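Local coordinates for cell wall surface anchor family protein (Streptococcus agalactiae serogroup V, PDB 3PF2), which forms the shaft of the type 1 pilus of group B Streptococcus as its major backbone subunit, and binds calcium in the part studied here, at residues 16-21 / 256-261; 27-32 / 177-182; 7-12 / 171-176. One frame throughout, in Å; residues are numbered along the deposited sequence.

Contact 1. Residues 16-21 / 256-261. With CA (calcium ion), chain B.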
loop_
_atom_site.group_PDB
_atom_site.type_symbol
_atom_site.label_atom_id
_atom_site.label_comp_id
_atom_site.label_asym_id
_atom_site.label_seq_id
_atom_site.Cartn_x
_atom_site.Cartn_y
_atom_site.Cartn_z
ATOM N N LEU A 16 4.043 2.635 -13.156
ATOM C CA LEU A 16 4.381 1.582 -14.113
ATOM C C LEU A 16 5.849 1.234 -14.046
ATOM O O LEU A 16 6.724 2.124 -14.110
ATOM C CB LEU A 16 4.001 1.989 -15.546
ATOM C CG LEU A 16 2.492 2.044 -15.802
ATOM C CD1 LEU A 16 2.239 2.631 -17.191
ATOM C CD2 LEU A 16 1.892 0.637 -15.703
ATOM N N GLY A 17 6.115 -0.060 -13.892
ATOM C CA GLY A 17 7.473 -0.582 -13.887
ATOM C C GLY A 17 8.021 -0.833 -12.493
ATOM O O GLY A 17 9.128 -1.374 -12.358
ATOM N N GLN A 18 7.255 -0.474 -11.463
ATOM C CA GLN A 18 7.714 -0.646 -10.076
ATOM C C GLN A 18 6.918 -1.761 -9.396
ATOM O O GLN A 18 5.700 -1.836 -9.570
ATOM C CB GLN A 18 7.603 0.672 -9.298
ATOM C CG GLN A 18 8.127 0.575 -7.828
ATOM C CD GLN A 18 8.487 1.922 -7.171
ATOM O OE1 GLN A 18 8.844 1.959 -5.986
ATOM N NE2 GLN A 18 8.390 3.002 -7.909
ATOM N N ASP A 19 7.602 -2.609 -8.615
ATOM C CA ASP A 19 6.958 -3.757 -7.983
ATOM C C ASP A 19 6.996 -3.762 -6.453
ATOM O O ASP A 19 6.423 -4.655 -5.824
ATOM C CB ASP A 19 7.564 -5.065 -8.517
ATOM C CG ASP A 19 7.261 -5.292 -9.997
ATOM O OD1 ASP A 19 6.071 -5.235 -10.352
ATOM O OD2 ASP A 19 8.209 -5.510 -10.804
ATOM N N ASP A 20 7.660 -2.772 -5.853
ATOM C CA ASP A 20 7.827 -2.765 -4.398
ATOM C C ASP A 20 7.803 -1.334 -3.918
ATOM O O ASP A 20 8.490 -0.480 -4.477
ATOM C CB ASP A 20 9.192 -3.365 -4.027
ATOM C CG ASP A 20 9.311 -4.826 -4.410
ATOM O OD1 ASP A 20 8.852 -5.690 -3.629
ATOM O OD2 ASP A 20 9.889 -5.108 -5.494
ATOM N N ALA A 21 7.026 -1.078 -2.873
ATOM C CA ALA A 21 6.919 0.267 -2.315
ATOM C C ALA A 21 6.530 0.242 -0.851
ATOM O O ALA A 21 5.842 -0.668 -0.399
ATOM C CB ALA A 21 5.911 1.097 -3.103
ATOM N N ALA A 256 11.460 1.702 3.661
ATOM C CA ALA A 256 11.761 1.054 2.375
ATOM C C ALA A 256 10.829 1.576 1.266
ATOM O O ALA A 256 10.167 0.810 0.556
ATOM C CB ALA A 256 11.683 -0.481 2.514
ATOM N N VAL A 257 10.787 2.903 1.145
ATOM C CA VAL A 257 9.856 3.612 0.288
ATOM C C VAL A 257 9.889 3.113 -1.168
ATOM O O VAL A 257 8.826 2.889 -1.779
ATOM C CB VAL A 257 10.126 5.146 0.365
ATOM C CG1 VAL A 257 9.335 5.919 -0.677
ATOM C CG2 VAL A 257 9.791 5.653 1.790
ATOM N N ASP A 258 11.102 2.932 -1.702
ATOM C CA ASP A 258 11.306 2.415 -3.058
ATOM C C ASP A 258 12.152 1.138 -3.047
ATOM O O ASP A 258 13.141 1.009 -3.787
ATOM C CB ASP A 258 11.972 3.493 -3.917
ATOM C CG ASP A 258 11.050 4.642 -4.207
ATOM O OD1 ASP A 258 9.936 4.375 -4.706
ATOM O OD2 ASP A 258 11.423 5.807 -3.932
ATOM N N ALA A 259 11.763 0.193 -2.204
ATOM C CA ALA A 259 12.501 -1.052 -2.052
ATOM C C ALA A 259 11.549 -2.122 -1.542
ATOM O O ALA A 259 10.376 -1.839 -1.254
ATOM C CB ALA A 259 13.688 -0.864 -1.085
ATOM N N ASN A 260 12.042 -3.354 -1.451
ATOM C CA ASN A 260 11.201 -4.442 -0.945
ATOM C C ASN A 260 11.046 -4.372 0.570
ATOM O O ASN A 260 11.556 -3.437 1.201
ATOM C CB ASN A 260 11.685 -5.815 -1.442
ATOM C CG ASN A 260 13.014 -6.232 -0.851
ATOM O OD1 ASN A 260 13.449 -5.740 0.191
ATOM N ND2 ASN A 260 13.665 -7.180 -1.516
ATOM N N ALA A 261 10.312 -5.320 1.145
ATOM C CA ALA A 261 9.963 -5.272 2.566
ATOM C C ALA A 261 11.176 -5.422 3.504
ATOM O O ALA A 261 11.078 -5.098 4.687
ATOM C CB ALA A 261 8.874 -6.310 2.894
HETATM CA CA CA B . 4.813 -6.063 -12.104
HETATM O O HOH W 1 6.964 -6.118 -13.143
HETATM O O HOH W 2 5.289 -7.957 -10.768
#

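Contact 2. Residues 27-32 / 177-182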
loop_
_atom_site.group_PDB
_atom_site.type_symbol
_atom_site.label_atom_id
_atom_site.label_comp_id
_atom_site.label_asym_id
_atom_site.label_seq_id
_atom_site.Cartn_x
_atom_site.Cartn_y
_atom_site.Cartn_z
ATOM N N GLU A 27 -2.090 6.390 3.571
ATOM C CA GLU A 27 -1.546 7.150 2.447
ATOM C C GLU A 27 -2.001 6.485 1.154
ATOM O O GLU A 27 -1.676 5.322 0.913
ATOM C CB GLU A 27 -0.018 7.163 2.567
ATOM C CG GLU A 27 0.790 7.868 1.498
ATOM C CD GLU A 27 2.264 8.051 1.916
ATOM O OE1 GLU A 27 2.954 7.094 2.416
ATOM O OE2 GLU A 27 2.751 9.179 1.752
ATOM N N GLU A 28 -2.772 7.198 0.340
ATOM C CA GLU A 28 -3.309 6.588 -0.881
ATOM C C GLU A 28 -2.224 6.451 -1.953
ATOM O O GLU A 28 -1.371 7.329 -2.109
ATOM C CB GLU A 28 -4.522 7.360 -1.415
ATOM C CG GLU A 28 -5.222 6.644 -2.582
ATOM C CD GLU A 28 -6.299 7.484 -3.220
ATOM O OE1 GLU A 28 -7.407 7.542 -2.649
ATOM O OE2 GLU A 28 -6.032 8.072 -4.298
ATOM N N PHE A 29 -2.266 5.337 -2.680
ATOM C CA PHE A 29 -1.349 5.070 -3.788
ATOM C C PHE A 29 -2.093 4.218 -4.824
ATOM O O PHE A 29 -3.194 3.747 -4.568
ATOM C CB PHE A 29 -0.096 4.310 -3.300
ATOM C CG PHE A 29 -0.407 2.979 -2.697
ATOM C CD1 PHE A 29 -0.487 1.836 -3.497
ATOM C CD2 PHE A 29 -0.689 2.871 -1.341
ATOM C CE1 PHE A 29 -0.826 0.599 -2.923
ATOM C CE2 PHE A 29 -1.013 1.641 -0.768
ATOM C CZ PHE A 29 -1.075 0.509 -1.567
ATOM N N LYS A 30 -1.467 4.005 -5.969
ATOM C CA LYS A 30 -2.088 3.215 -7.032
ATOM C C LYS A 30 -1.421 1.869 -7.234
ATOM O O LYS A 30 -0.194 1.792 -7.291
ATOM C CB LYS A 30 -2.045 3.972 -8.346
ATOM C CG LYS A 30 -2.831 5.287 -8.298
ATOM C CD LYS A 30 -2.867 5.937 -9.650
ATOM C CE LYS A 30 -3.803 7.141 -9.645
ATOM N NZ LYS A 30 -3.176 8.317 -8.976
ATOM N N TRP A 31 -2.238 0.823 -7.363
ATOM C CA TRP A 31 -1.802 -0.424 -7.998
ATOM C C TRP A 31 -2.097 -0.256 -9.486
ATOM O O TRP A 31 -2.970 0.542 -9.861
ATOM C CB TRP A 31 -2.600 -1.607 -7.468
ATOM C CG TRP A 31 -2.492 -1.877 -5.999
ATOM C CD1 TRP A 31 -3.387 -1.504 -5.040
ATOM C CD2 TRP A 31 -1.460 -2.613 -5.323
ATOM N NE1 TRP A 31 -2.977 -1.944 -3.808
ATOM C CE2 TRP A 31 -1.796 -2.632 -3.952
ATOM C CE3 TRP A 31 -0.281 -3.266 -5.749
ATOM C CZ2 TRP A 31 -1.008 -3.272 -2.989
ATOM C CZ3 TRP A 31 0.518 -3.899 -4.777
ATOM C CH2 TRP A 31 0.138 -3.904 -3.419
ATOM N N PHE A 32 -1.386 -0.995 -10.337
ATOM C CA PHE A 32 -1.672 -0.968 -11.783
ATOM C C PHE A 32 -1.923 -2.383 -12.284
ATOM O O PHE A 32 -1.013 -3.210 -12.259
ATOM C CB PHE A 32 -0.520 -0.329 -12.559
ATOM C CG PHE A 32 -0.306 1.115 -12.209
ATOM C CD1 PHE A 32 -0.860 2.121 -12.980
ATOM C CD2 PHE A 32 0.426 1.458 -11.075
ATOM C CE1 PHE A 32 -0.676 3.486 -12.622
ATOM C CE2 PHE A 32 0.607 2.795 -10.703
ATOM C CZ PHE A 32 0.066 3.813 -11.489
ATOM N N PRO A 177 3.470 -7.759 -7.197
ATOM C CA PRO A 177 4.027 -6.596 -6.479
ATOM C C PRO A 177 3.600 -6.594 -5.018
ATOM O O PRO A 177 2.684 -7.326 -4.638
ATOM C CB PRO A 177 3.415 -5.404 -7.225
ATOM C CG PRO A 177 2.076 -5.927 -7.719
ATOM C CD PRO A 177 2.319 -7.401 -8.046
ATOM N N GLU A 178 4.249 -5.771 -4.183
ATOM C CA GLU A 178 3.901 -5.722 -2.758
ATOM C C GLU A 178 4.155 -4.351 -2.163
ATOM O O GLU A 178 4.998 -3.585 -2.669
ATOM C CB GLU A 178 4.676 -6.775 -1.941
ATOM C CG GLU A 178 6.208 -6.631 -1.974
ATOM C CD GLU A 178 6.767 -5.573 -1.020
ATOM O OE1 GLU A 178 6.170 -5.331 0.054
ATOM O OE2 GLU A 178 7.831 -4.977 -1.335
ATOM N N VAL A 179 3.422 -4.062 -1.095
ATOM C CA VAL A 179 3.686 -2.876 -0.283
ATOM C C VAL A 179 3.917 -3.245 1.168
ATOM O O VAL A 179 3.567 -4.347 1.628
ATOM C CB VAL A 179 2.554 -1.824 -0.386
ATOM C CG1 VAL A 179 2.438 -1.297 -1.801
ATOM C CG2 VAL A 179 1.203 -2.413 0.113
ATOM N N HIS A 180 4.471 -2.308 1.928
ATOM C CA HIS A 180 4.752 -2.590 3.338
ATOM C C HIS A 180 4.731 -1.296 4.117
ATOM O O HIS A 180 4.981 -0.227 3.548
ATOM C CB HIS A 180 6.126 -3.248 3.476
ATOM C CG HIS A 180 7.138 -2.669 2.544
ATOM N ND1 HIS A 180 7.380 -3.200 1.292
ATOM C CD2 HIS A 180 7.919 -1.565 2.645
ATOM C CE1 HIS A 180 8.285 -2.466 0.676
ATOM N NE2 HIS A 180 8.616 -1.455 1.465
ATOM N N THR A 181 4.471 -1.432 5.416
ATOM C CA THR A 181 4.473 -0.325 6.374
ATOM C C THR A 181 5.106 -0.856 7.655
ATOM O O THR A 181 5.133 -2.057 7.855
ATOM C CB THR A 181 3.022 0.205 6.615
ATOM O OG1 THR A 181 3.071 1.469 7.287
ATOM C CG2 THR A 181 2.144 -0.770 7.406
ATOM N N GLY A 182 5.610 0.040 8.513
ATOM C CA GLY A 182 6.356 -0.362 9.704
ATOM C C GLY A 182 5.932 0.348 10.974
ATOM O O GLY A 182 4.993 1.139 10.972
#

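Contact 3. Residues 7-12 / 171-176. With CA (calcium ion), chain B.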
loop_
_atom_site.group_PDB
_atom_site.type_symbol
_atom_site.label_atom_id
_atom_site.label_comp_id
_atom_site.label_asym_id
_atom_site.label_seq_id
_atom_site.Cartn_x
_atom_site.Cartn_y
_atom_site.Cartn_z
ATOM N N PRO A 7 -4.118 -12.893 -23.799
ATOM C CA PRO A 7 -3.585 -11.911 -22.822
ATOM C C PRO A 7 -2.526 -12.420 -21.826
ATOM O O PRO A 7 -2.681 -13.487 -21.237
ATOM C CB PRO A 7 -4.829 -11.464 -22.053
ATOM C CG PRO A 7 -5.979 -11.728 -22.991
ATOM C CD PRO A 7 -5.591 -12.996 -23.713
ATOM N N LYS A 8 -1.452 -11.651 -21.690
ATOM C CA LYS A 8 -0.489 -11.828 -20.601
ATOM C C LYS A 8 -0.816 -10.726 -19.611
ATOM O O LYS A 8 -1.185 -9.616 -20.010
ATOM C CB LYS A 8 0.931 -11.640 -21.123
ATOM C CG LYS A 8 1.501 -12.835 -21.875
ATOM C CD LYS A 8 0.949 -12.890 -23.284
ATOM C CE LYS A 8 1.462 -14.088 -24.020
ATOM N NZ LYS A 8 0.555 -14.331 -25.176
ATOM N N THR A 9 -0.660 -11.017 -18.327
ATOM C CA THR A 9 -1.039 -10.063 -17.286
ATOM C C THR A 9 0.110 -9.802 -16.326
ATOM O O THR A 9 0.993 -10.626 -16.166
ATOM C CB THR A 9 -2.282 -10.543 -16.494
ATOM O OG1 THR A 9 -2.125 -11.926 -16.131
ATOM C CG2 THR A 9 -3.540 -10.387 -17.355
ATOM N N ASP A 10 0.093 -8.627 -15.705
ATOM C CA ASP A 10 1.071 -8.282 -14.674
ATOM C C ASP A 10 0.426 -7.250 -13.772
ATOM O O ASP A 10 -0.548 -6.601 -14.161
ATOM C CB ASP A 10 2.335 -7.686 -15.305
ATOM C CG ASP A 10 3.354 -7.220 -14.270
ATOM O OD1 ASP A 10 3.544 -7.909 -13.265
ATOM O OD2 ASP A 10 3.986 -6.175 -14.466
ATOM N N LYS A 11 0.982 -7.069 -12.578
ATOM C CA LYS A 11 0.517 -6.002 -11.695
ATOM C C LYS A 11 1.749 -5.254 -11.180
ATOM O O LYS A 11 2.779 -5.866 -10.905
ATOM C CB LYS A 11 -0.297 -6.591 -10.531
ATOM C CG LYS A 11 -1.096 -5.570 -9.691
ATOM C CD LYS A 11 -1.833 -6.265 -8.543
ATOM C CE LYS A 11 -2.643 -5.267 -7.701
ATOM N NZ LYS A 11 -3.547 -5.952 -6.725
ATOM N N ASP A 12 1.635 -3.933 -11.088
ATOM C CA ASP A 12 2.674 -3.072 -10.516
ATOM C C ASP A 12 2.073 -2.264 -9.367
ATOM O O ASP A 12 0.870 -2.299 -9.120
ATOM C CB ASP A 12 3.183 -2.071 -11.561
ATOM C CG ASP A 12 3.934 -2.730 -12.711
ATOM O OD1 ASP A 12 4.276 -3.943 -12.613
ATOM O OD2 ASP A 12 4.163 -2.033 -13.718
ATOM N N SER A 171 -5.756 -15.796 -17.141
ATOM C CA SER A 171 -4.407 -15.247 -17.258
ATOM C C SER A 171 -4.099 -14.637 -15.900
ATOM O O SER A 171 -4.944 -13.965 -15.311
ATOM C CB SER A 171 -4.313 -14.188 -18.356
ATOM O OG SER A 171 -3.005 -13.615 -18.412
ATOM N N ASN A 172 -2.885 -14.883 -15.408
ATOM C CA ASN A 172 -2.467 -14.434 -14.088
ATOM C C ASN A 172 -1.065 -13.839 -14.155
ATOM O O ASN A 172 -0.218 -14.347 -14.908
ATOM C CB ASN A 172 -2.468 -15.619 -13.093
ATOM C CG ASN A 172 -3.833 -16.293 -12.972
ATOM O OD1 ASN A 172 -4.644 -15.928 -12.131
ATOM N ND2 ASN A 172 -4.089 -17.270 -13.834
ATOM N N PRO A 173 -0.796 -12.776 -13.371
ATOM C CA PRO A 173 0.598 -12.310 -13.269
ATOM C C PRO A 173 1.544 -13.395 -12.696
ATOM O O PRO A 173 1.217 -14.042 -11.695
ATOM C CB PRO A 173 0.500 -11.125 -12.297
ATOM C CG PRO A 173 -0.908 -10.613 -12.474
ATOM C CD PRO A 173 -1.726 -11.889 -12.643
ATOM N N PRO A 174 2.690 -13.625 -13.354
ATOM C CA PRO A 174 3.661 -14.592 -12.815
ATOM C C PRO A 174 4.269 -14.131 -11.497
ATOM O O PRO A 174 4.566 -14.969 -10.633
ATOM C CB PRO A 174 4.756 -14.643 -13.887
ATOM C CG PRO A 174 4.108 -14.182 -15.142
ATOM C CD PRO A 174 2.968 -13.274 -14.755
ATOM N N ARG A 175 4.448 -12.817 -11.357
ATOM C CA ARG A 175 5.133 -12.231 -10.192
ATOM C C ARG A 175 4.254 -11.125 -9.642
ATOM O O ARG A 175 3.672 -10.353 -10.428
ATOM C CB ARG A 175 6.494 -11.677 -10.596
ATOM C CG ARG A 175 7.503 -12.763 -11.017
ATOM C CD ARG A 175 8.585 -12.219 -11.939
ATOM N NE ARG A 175 8.119 -12.018 -13.319
ATOM C CZ ARG A 175 8.063 -12.973 -14.246
ATOM N NH1 ARG A 175 8.452 -14.216 -13.966
ATOM N NH2 ARG A 175 7.622 -12.682 -15.465
ATOM N N LYS A 176 4.161 -11.080 -8.308
ATOM C CA LYS A 176 3.253 -10.180 -7.573
ATOM C C LYS A 176 4.017 -8.976 -7.014
ATOM O O LYS A 176 5.102 -9.139 -6.434
ATOM C CB LYS A 176 2.589 -10.910 -6.406
ATOM C CG LYS A 176 1.746 -12.138 -6.787
ATOM C CD LYS A 176 0.944 -12.612 -5.560
ATOM C CE LYS A 176 0.305 -13.992 -5.781
ATOM N NZ LYS A 176 -0.654 -14.303 -4.664
HETATM CA CA CA B . 4.813 -6.063 -12.104
HETATM O O HOH W 3 0.358 -13.689 -17.680
HETATM O O HOH W 4 4.582 -10.626 -13.543
HETATM O O HOH W 2 5.289 -7.957 -10.768
HETATM O O HOH W 1 6.964 -6.118 -13.143
#

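Contact 1. Residues 16-21 / 256-261
The side chains of Asp20 and Asn260 run alongside each other in the same direction, with carboxylate and amide planes 83° apart. The touch is Asp20 OD1 on Asn260 CB, 3.6 Å, while the amide itself leads away from strand 20-22. Nearer the backbone, Asp20 CB stands 3.4 Å from Ala259 O. The side chains of Gln18 and Asp258 cross at about a right angle, their flat ends 51° apart; Gln18 CG sits anti to its backbone N (chi1 -178°), and from there the extended chain carries the amide across to the loop. Asp258 has its main polar partner in Lys14, through a salt bridge. The backbones approach through a CA-H...O contact, Ala21 CA to Val257 O at 3.3 Å. The loop keeps its shape through a beta turn closed by Ala259 N to Ala256 O, 3.2 Å. Asp19, one residue before strand 20-22, takes no part in this contact and gives OD1 to the calcium ion at 2.3 Å, with Asp10, Lys11 and Asp12 completing the protein ligands. Geometrically this is a loop within the prealbumin-like range laid against strand 20-22, the parallel neighbour of strand 178-190, consistent with a junction between the two Ig-like domains.

Contact 2. Residues 27-32 / 177-182
This is a buried contact of mainly apolar side chains between strands of two different sheets, packed face to face near the centre of the chain. The axes of strands 29-32 and 178-180 stay 10.1 Å apart and run nearly antiparallel, at 159°, a spacing at which side chains rather than backbones meet. Val179 is the wedge: its CG1 lies 3.8 Å from Trp31 CH2 and 3.9 Å from Phe29 CE1, and its CG2 is 3.9 Å from Trp31 CZ2, so both branches are used against the aromatics. Pro177 meets the rim of the indole, CG to CZ3 of Trp31 at 3.9 Å, near the ring plane. The aromatic pair is itself fitted together: a chi1 of 61° sends the Phe29 ring toward Val179 and sets its CE1 3.4 Å above one face of Trp31, offset toward the rim, while the Phe29 ring presents its edge. On the other side of strand 178-180, His180 ND1 donates to the syn lone pair of Glu178 OE1 (2.7 Å, 173°), almost in the imidazole plane. Trp31 also packs on Lys11 and Asn152, which are covalently joined, consistent with the hydrophobic core that surrounds the intramolecular isopeptide bond in Ig-like, CNA-type pilin domains.

Contact 3. Residues 7-12 / 171-176
A calcium site on strand 9-13, with the linker 171-176 in its second shell, defines this contact. Asp10 grips the ion with both carboxylate oxygens, OD1 and OD2 each at 2.5 Å, while Lys11 contributes its carbonyl O at 2.4 Å and Asp12 its OD1 at 2.2 Å. Asp19 and two waters complete the shell. The linker joins through water: one metal-bound water donates to Arg175 O, and a further water bridges Asp10 OD1 and Arg175 N, tying the linker backbone to the bidentate carboxylate. Asp10 CG is anti to its backbone N (chi1 176°), which turns the carboxylate to the ion although CB points off from the linker.

At the other end, hydroxyls make a short relay. Thr9 OG1 donates to Ser171 OG at 3.0 Å, and Ser171 OG donates to Pro7 O at 2.8 Å, from 50° above the carbonyl plane. Between the two ends, Pro173 lies flush on the strand, its CB 3.7 Å from Asp10 CA, and Pro173 CA makes a CA-H...O contact of 3.4 Å to Thr9 O. Pro173 CG lies against Lys11 N, which is buried with no partner in the model.

Beyond the segments, Lys34 NZ on strand 29-35 makes a salt bridge to Asp12 OD2 and a hydrogen bond to Asp10 OD2, and Lys11 NZ is covalently linked to Asn152, with Asp51 as its polar partner. Helix 116-121 flanks the linker, with Gln116 bonding Thr9 O and Asp120 forming a salt bridge to Arg175, while strand 155-159 packs on Pro7 and Thr9.

How the contacts relate
Contact 2 is centred about 2 Å from the centre of the chain. The centre of contact 1 is about 8 Å, and that of contact 3 about 17 Å, from the centre of contact 2; contacts 1 and 3 are also about 17 Å apart. Chain order is 7-12, 16-21, 27-32, 171-176, 177-182, 256-261, so contact 2 nests inside contact 1 while contact 3 crosses both. Contacts 1 and 3 share one calcium ion and two of its waters. Strands 9-13 and 29-35 are sheet neighbours, as are 20-22 and 178-190. The chain passes directly from 171-176 into strand 178-190, placing the calcium site, the apolar core and the prealbumin-like domain in one continuous region.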